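Local coordinates for protein xyloglucan-specific endo-beta-1,4-glucanase GH12 (Aspergillus niveus, PDB 4NPR) that probably hydrolyses internal beta-1,4-glucosidic linkages of xyloglucan with retention of configuration, as a glycoside hydrolase of family 12, at residues Thr25-Gln30 with Gln56-Glu61; Trp70-Ser75 with Ala231-Ser236. All coordinates share one frame; numbering follows the deposited sequence.

Contact 1: Thr25-Gln30 with Gln56-Glu61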
loop_
_atom_site.group_PDB
_atom_site.type_symbol
_atom_site.label_atom_id
_atom_site.label_comp_id
_atom_site.label_asym_id
_atom_site.label_seq_id
_atom_site.Cartn_x
_atom_site.Cartn_y
_atom_site.Cartn_z
ATOM N N THR A 25 10.784 -18.184 -3.405
ATOM C CA THR A 25 10.681 -17.904 -4.854
ATOM C C THR A 25 10.980 -16.409 -5.033
ATOM O O THR A 25 10.241 -15.531 -4.525
ATOM C CB THR A 25 9.263 -18.171 -5.442
ATOM O OG1 THR A 25 8.704 -19.373 -4.889
ATOM C CG2 THR A 25 9.283 -18.231 -6.994
ATOM N N GLN A 26 12.055 -16.157 -5.775
ATOM C CA GLN A 26 12.649 -14.849 -5.971
ATOM C C GLN A 26 12.492 -14.508 -7.468
ATOM O O GLN A 26 12.764 -15.345 -8.330
ATOM C CB GLN A 26 14.104 -14.925 -5.477
ATOM C CG GLN A 26 15.199 -14.355 -6.372
ATOM C CD GLN A 26 15.630 -12.949 -5.977
ATOM O OE1 GLN A 26 14.805 -12.038 -5.904
ATOM N NE2 GLN A 26 16.923 -12.765 -5.727
ATOM N N PHE A 27 12.004 -13.308 -7.781
ATOM C CA PHE A 27 11.830 -12.910 -9.184
ATOM C C PHE A 27 12.116 -11.429 -9.324
ATOM O O PHE A 27 11.778 -10.685 -8.434
ATOM C CB PHE A 27 10.425 -13.263 -9.696
ATOM C CG PHE A 27 9.342 -12.947 -8.718
ATOM C CD1 PHE A 27 9.009 -13.847 -7.727
ATOM C CD2 PHE A 27 8.710 -11.727 -8.737
ATOM C CE1 PHE A 27 8.045 -13.546 -6.789
ATOM C CE2 PHE A 27 7.731 -11.422 -7.802
ATOM C CZ PHE A 27 7.393 -12.330 -6.834
ATOM N N CYS A 28 12.726 -11.053 -10.455
ATOM C CA CYS A 28 13.265 -9.695 -10.762
ATOM C C CYS A 28 12.646 -8.964 -11.947
ATOM O O CYS A 28 12.889 -7.773 -12.134
ATOM C CB CYS A 28 14.757 -9.798 -11.080
ATOM S SG CYS A 28 15.642 -10.544 -9.702
ATOM N N ASP A 29 11.872 -9.678 -12.752
ATOM C CA ASP A 29 11.276 -9.095 -13.937
ATOM C C ASP A 29 10.130 -8.148 -13.575
ATOM O O ASP A 29 9.461 -8.277 -12.526
ATOM C CB ASP A 29 10.800 -10.178 -14.921
ATOM C CG ASP A 29 9.817 -11.162 -14.284
ATOM O OD1 ASP A 29 9.991 -11.463 -13.062
ATOM O OD2 ASP A 29 8.901 -11.636 -15.009
ATOM N N GLN A 30 9.936 -7.187 -14.476
ATOM C CA GLN A 30 9.014 -6.101 -14.260
ATOM C C GLN A 30 7.643 -6.559 -13.730
ATOM O O GLN A 30 7.108 -5.978 -12.788
ATOM C CB GLN A 30 8.856 -5.335 -15.545
ATOM C CG GLN A 30 8.265 -3.953 -15.338
ATOM C CD GLN A 30 8.270 -3.120 -16.605
ATOM O OE1 GLN A 30 8.470 -3.642 -17.699
ATOM N NE2 GLN A 30 8.075 -1.820 -16.453
ATOM N N GLN A 56 15.105 -4.205 -9.147
ATOM C CA GLN A 56 14.422 -4.635 -7.948
ATOM C C GLN A 56 13.934 -6.051 -8.094
ATOM O O GLN A 56 13.337 -6.357 -9.105
ATOM C CB GLN A 56 13.215 -3.728 -7.689
ATOM C CG GLN A 56 12.226 -4.197 -6.626
ATOM C CD GLN A 56 11.285 -3.087 -6.257
ATOM O OE1 GLN A 56 11.356 -1.985 -6.834
ATOM N NE2 GLN A 56 10.389 -3.347 -5.285
ATOM N N CYS A 57 14.171 -6.854 -7.043
ATOM C CA CYS A 57 13.741 -8.258 -6.922
ATOM C C CYS A 57 12.933 -8.477 -5.661
ATOM O O CYS A 57 13.252 -7.972 -4.581
ATOM C CB CYS A 57 14.943 -9.207 -6.866
ATOM S SG CYS A 57 16.063 -9.015 -8.276
ATOM N N THR A 58 11.885 -9.265 -5.802
ATOM C CA THR A 58 10.949 -9.527 -4.725
ATOM C C THR A 58 11.038 -11.001 -4.357
ATOM O O THR A 58 11.203 -11.860 -5.221
ATOM C CB THR A 58 9.542 -9.104 -5.188
ATOM O OG1 THR A 58 9.482 -7.689 -5.188
ATOM C CG2 THR A 58 8.451 -9.600 -4.282
ATOM N N THR A 59 10.930 -11.322 -3.072
ATOM C CA THR A 59 11.039 -12.740 -2.645
ATOM C C THR A 59 9.929 -13.157 -1.718
ATOM O O THR A 59 9.715 -12.580 -0.689
ATOM C CB THR A 59 12.386 -13.010 -1.928
ATOM O OG1 THR A 59 13.479 -12.688 -2.806
ATOM C CG2 THR A 59 12.505 -14.502 -1.444
ATOM N N PHE A 60 9.233 -14.207 -2.084
ATOM C CA PHE A 60 8.297 -14.831 -1.192
ATOM C C PHE A 60 9.078 -15.803 -0.343
ATOM O O PHE A 60 9.889 -16.537 -0.869
ATOM C CB PHE A 60 7.251 -15.575 -1.985
ATOM C CG PHE A 60 6.504 -16.586 -1.190
ATOM C CD1 PHE A 60 5.543 -16.191 -0.288
ATOM C CD2 PHE A 60 6.752 -17.945 -1.361
ATOM C CE1 PHE A 60 4.821 -17.122 0.435
ATOM C CE2 PHE A 60 6.039 -18.892 -0.642
ATOM C CZ PHE A 60 5.068 -18.483 0.257
ATOM N N GLU A 61 8.815 -15.815 0.961
ATOM C CA GLU A 61 9.502 -16.702 1.878
ATOM C C GLU A 61 8.618 -17.844 2.320
ATOM O O GLU A 61 8.994 -18.995 2.176
ATOM C CB GLU A 61 9.935 -15.961 3.136
ATOM C CG GLU A 61 11.423 -15.834 3.267
ATOM C CD GLU A 61 11.929 -14.661 2.499
ATOM O OE1 GLU A 61 11.392 -13.550 2.749
ATOM O OE2 GLU A 61 12.862 -14.860 1.682
#
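Thr25-Phe27 runs antiparallel to Gln56-Glu61 at an axis separation of 4.8 Å, and two hydrogen-bonded pairs, Thr25 with Phe60 and Phe27 with Thr58, zip this outermost strand onto the six-stranded sheet of the GH12 beta-jelly roll. Each pair exchanges two backbone N-H...O bonds. The bond from Phe27 N to Thr58 O is 3.0 Å long. Just past the strand, a disulfide joins Cys28 SG to Cys57 SG (2.1 Å, chi3 105°), adding a covalent tie where the regular pairing ends. Both SG atoms are anti to their own carbonyl carbon, which lets them meet beside the strand end.

On the face that carries Thr25, Phe27, Thr58 and Phe60, the Phe27 and Thr58 side chains leave the sheet together and run next to each other. With chi1 at 43°, CG sits between backbone N and carbonyl carbon, which brings the ring back over the partner strand: Thr58 O lies over the ring centre, and Phe27 CZ is 3.9 Å from Thr58 CG2. The hydroxyl of Thr58 is bonded instead to Asn43 and Thr72, while Val34 of strand 33-36 also touches the phenyl group. Thr25 OG1 approaches the edge of the Phe60 ring near its plane and is hydrogen-bonded to Ser23 O. On the other face Gln26, bent at chi2, crosses Thr59, and its OE1 lies 3.4 Å from Thr59 OG1.

Contact 2: Trp70-Ser75 with Ala231-Ser236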
loop_
_atom_site.group_PDB
_atom_site.type_symbol
_atom_site.label_atom_id
_atom_site.label_comp_id
_atom_site.label_asym_id
_atom_site.label_seq_id
_atom_site.Cartn_x
_atom_site.Cartn_y
_atom_site.Cartn_z
ATOM N N TRP A 70 7.622 -12.067 3.367
ATOM C CA TRP A 70 8.286 -11.795 2.097
ATOM C C TRP A 70 9.210 -10.620 2.218
ATOM O O TRP A 70 9.259 -9.976 3.284
ATOM C CB TRP A 70 7.276 -11.508 0.982
ATOM C CG TRP A 70 6.366 -10.284 1.177
ATOM C CD1 TRP A 70 5.241 -10.200 1.963
ATOM C CD2 TRP A 70 6.479 -9.004 0.519
ATOM N NE1 TRP A 70 4.653 -8.948 1.832
ATOM C CE2 TRP A 70 5.395 -8.205 0.950
ATOM C CE3 TRP A 70 7.382 -8.466 -0.393
ATOM C CZ2 TRP A 70 5.211 -6.900 0.496
ATOM C CZ3 TRP A 70 7.197 -7.180 -0.833
ATOM C CH2 TRP A 70 6.135 -6.409 -0.394
ATOM N N ASN A 71 9.919 -10.339 1.115
ATOM C CA ASN A 71 10.716 -9.135 1.002
ATOM C C ASN A 71 10.967 -8.674 -0.419
ATOM O O ASN A 71 10.727 -9.393 -1.404
ATOM C CB ASN A 71 12.066 -9.310 1.704
ATOM C CG ASN A 71 13.038 -10.169 0.914
ATOM O OD1 ASN A 71 13.368 -9.876 -0.254
ATOM N ND2 ASN A 71 13.529 -11.236 1.561
ATOM N N THR A 72 11.493 -7.468 -0.510
ATOM C CA THR A 72 11.973 -6.988 -1.759
ATOM C C THR A 72 13.258 -6.165 -1.575
ATOM O O THR A 72 13.454 -5.530 -0.542
ATOM C CB THR A 72 10.858 -6.189 -2.451
ATOM O OG1 THR A 72 11.273 -5.863 -3.777
ATOM C CG2 THR A 72 10.552 -4.920 -1.723
ATOM N N LYS A 73 14.095 -6.159 -2.609
ATOM C CA LYS A 73 15.388 -5.534 -2.579
ATOM C C LYS A 73 15.532 -4.711 -3.800
ATOM O O LYS A 73 15.131 -5.142 -4.876
ATOM C CB LYS A 73 16.456 -6.608 -2.596
ATOM C CG LYS A 73 16.354 -7.488 -1.366
ATOM C CD LYS A 73 17.358 -8.618 -1.285
ATOM C CE LYS A 73 17.313 -9.183 0.135
ATOM N NZ LYS A 73 17.384 -10.668 0.125
ATOM N N TRP A 74 16.138 -3.538 -3.667
ATOM C CA TRP A 74 16.142 -2.614 -4.768
ATOM C C TRP A 74 17.181 -1.534 -4.674
ATOM O O TRP A 74 17.641 -1.194 -3.599
ATOM C CB TRP A 74 14.735 -1.968 -4.961
ATOM C CG TRP A 74 14.151 -1.188 -3.776
ATOM C CD1 TRP A 74 13.275 -1.664 -2.833
ATOM C CD2 TRP A 74 14.380 0.191 -3.436
ATOM N NE1 TRP A 74 12.958 -0.682 -1.924
ATOM C CE2 TRP A 74 13.627 0.466 -2.263
ATOM C CE3 TRP A 74 15.125 1.211 -4.007
ATOM C CZ2 TRP A 74 13.594 1.720 -1.670
ATOM C CZ3 TRP A 74 15.109 2.478 -3.394
ATOM C CH2 TRP A 74 14.348 2.712 -2.235
ATOM N N SER A 75 17.555 -1.015 -5.839
ATOM C CA SER A 75 18.229 0.250 -5.943
ATOM C C SER A 75 17.610 0.958 -7.126
ATOM O O SER A 75 17.383 0.333 -8.158
ATOM C CB SER A 75 19.708 0.058 -6.239
ATOM O OG SER A 75 20.335 -0.701 -5.223
ATOM N N ALA A 231 18.536 -1.184 -0.762
ATOM C CA ALA A 231 17.394 -1.195 0.108
ATOM C C ALA A 231 16.919 -2.603 0.204
ATOM O O ALA A 231 17.033 -3.395 -0.738
ATOM C CB ALA A 231 16.294 -0.302 -0.410
ATOM N N VAL A 232 16.417 -2.912 1.387
ATOM C CA VAL A 232 15.839 -4.200 1.686
ATOM C C VAL A 232 14.640 -3.867 2.531
ATOM O O VAL A 232 14.764 -3.221 3.568
ATOM C CB VAL A 232 16.797 -5.127 2.459
ATOM C CG1 VAL A 232 16.173 -6.519 2.605
ATOM C CG2 VAL A 232 18.152 -5.232 1.767
ATOM N N PHE A 233 13.475 -4.227 2.020
ATOM C CA PHE A 233 12.219 -4.095 2.721
ATOM C C PHE A 233 11.782 -5.523 3.085
ATOM O O PHE A 233 11.581 -6.358 2.220
ATOM C CB PHE A 233 11.195 -3.402 1.837
ATOM C CG PHE A 233 9.812 -3.385 2.413
ATOM C CD1 PHE A 233 9.532 -2.649 3.561
ATOM C CD2 PHE A 233 8.788 -4.099 1.816
ATOM C CE1 PHE A 233 8.274 -2.622 4.087
ATOM C CE2 PHE A 233 7.498 -4.048 2.330
ATOM C CZ PHE A 233 7.247 -3.310 3.455
ATOM N N THR A 234 11.664 -5.757 4.383
ATOM C CA THR A 234 11.493 -7.044 4.997
ATOM C C THR A 234 10.145 -6.976 5.670
ATOM O O THR A 234 9.934 -6.193 6.596
ATOM C CB THR A 234 12.563 -7.273 6.100
ATOM O OG1 THR A 234 13.867 -7.143 5.533
ATOM C CG2 THR A 234 12.466 -8.633 6.714
ATOM N N VAL A 235 9.234 -7.799 5.186
ATOM C CA VAL A 235 7.927 -7.989 5.808
ATOM C C VAL A 235 7.964 -9.299 6.574
ATOM O O VAL A 235 7.920 -10.345 5.979
ATOM C CB VAL A 235 6.834 -8.025 4.734
ATOM C CG1 VAL A 235 5.506 -8.459 5.305
ATOM C CG2 VAL A 235 6.746 -6.667 4.064
ATOM N N SER A 236 8.060 -9.254 7.891
ATOM C CA SER A 236 8.308 -10.484 8.616
ATOM C C SER A 236 6.978 -11.156 8.998
ATOM O O SER A 236 6.945 -12.343 9.318
ATOM C CB SER A 236 9.319 -10.271 9.763
ATOM O OG SER A 236 8.845 -9.343 10.678
#
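Trp70 and Trp74 both have CG tucked in over the backbone, flanked by N and C (chi1 62° and 59°), which swings each indole over the neighbouring strand, onto Val235 and Ala231 respectively. Phe233, with CG anti to N, directs its ring toward the six-membered end of Trp70 on the same face of the sheet.

Ala231 CB sits over the centre of the Trp74 indole, 3.6 Å from the centroid of the six-membered ring, in a close CH-pi contact. At the other end Val235 lies across one face of the Trp70 indole: CB lies over the five-membered ring, CG1 is 3.6 Å from NE1, and CG2 is 3.7 Å from CE2. Phe233 turns its edge to the Trp70 face in an offset edge-to-face pair, planes at 74°, with Phe233 CE2 3.9 Å from Trp70 CH2. Thr72 CG2 meets the Phe233 ring at its edge.

Underneath, Trp70-Trp74 and Ala231-Val235 run antiparallel and exchange six backbone hydrogen bonds; the one from Phe233 N to Thr72 O measures 2.9 Å. On the reverse face the Lys73 chain runs alongside Val232, CE 3.8 Å from CG1.

Thr223 and Pro225 of strand 215-226 and Val121 of strand 117-128 close over the aromatic face, so this is core between the two sheets of the jelly roll. Trp74 NE1 is hydrogen-bonded to Tyr112 OH, which gives the buried indole N-H an acceptor while a ring face serves the CH-pi contact.

Both contacts belong to the same six-stranded sheet and follow one another across it, 25-27, 53-64, 67-77 and 231-240, with their centres about 10 Å apart. Strands 53-64 and 67-77 join them: Cys57 O lies 2.8 Å from Lys73 N and Thr59 N 2.6 Å from Asn71 O, both probable hydrogen bonds. Contact 1 is the outer margin, only partly buried, and relies on a short backbone ladder plus a disulfide. Contact 2 lies further inside the sheet and is mostly buried; it has a longer ladder and no covalent crosslink, and aromatic and CH-pi packing fills its inner face.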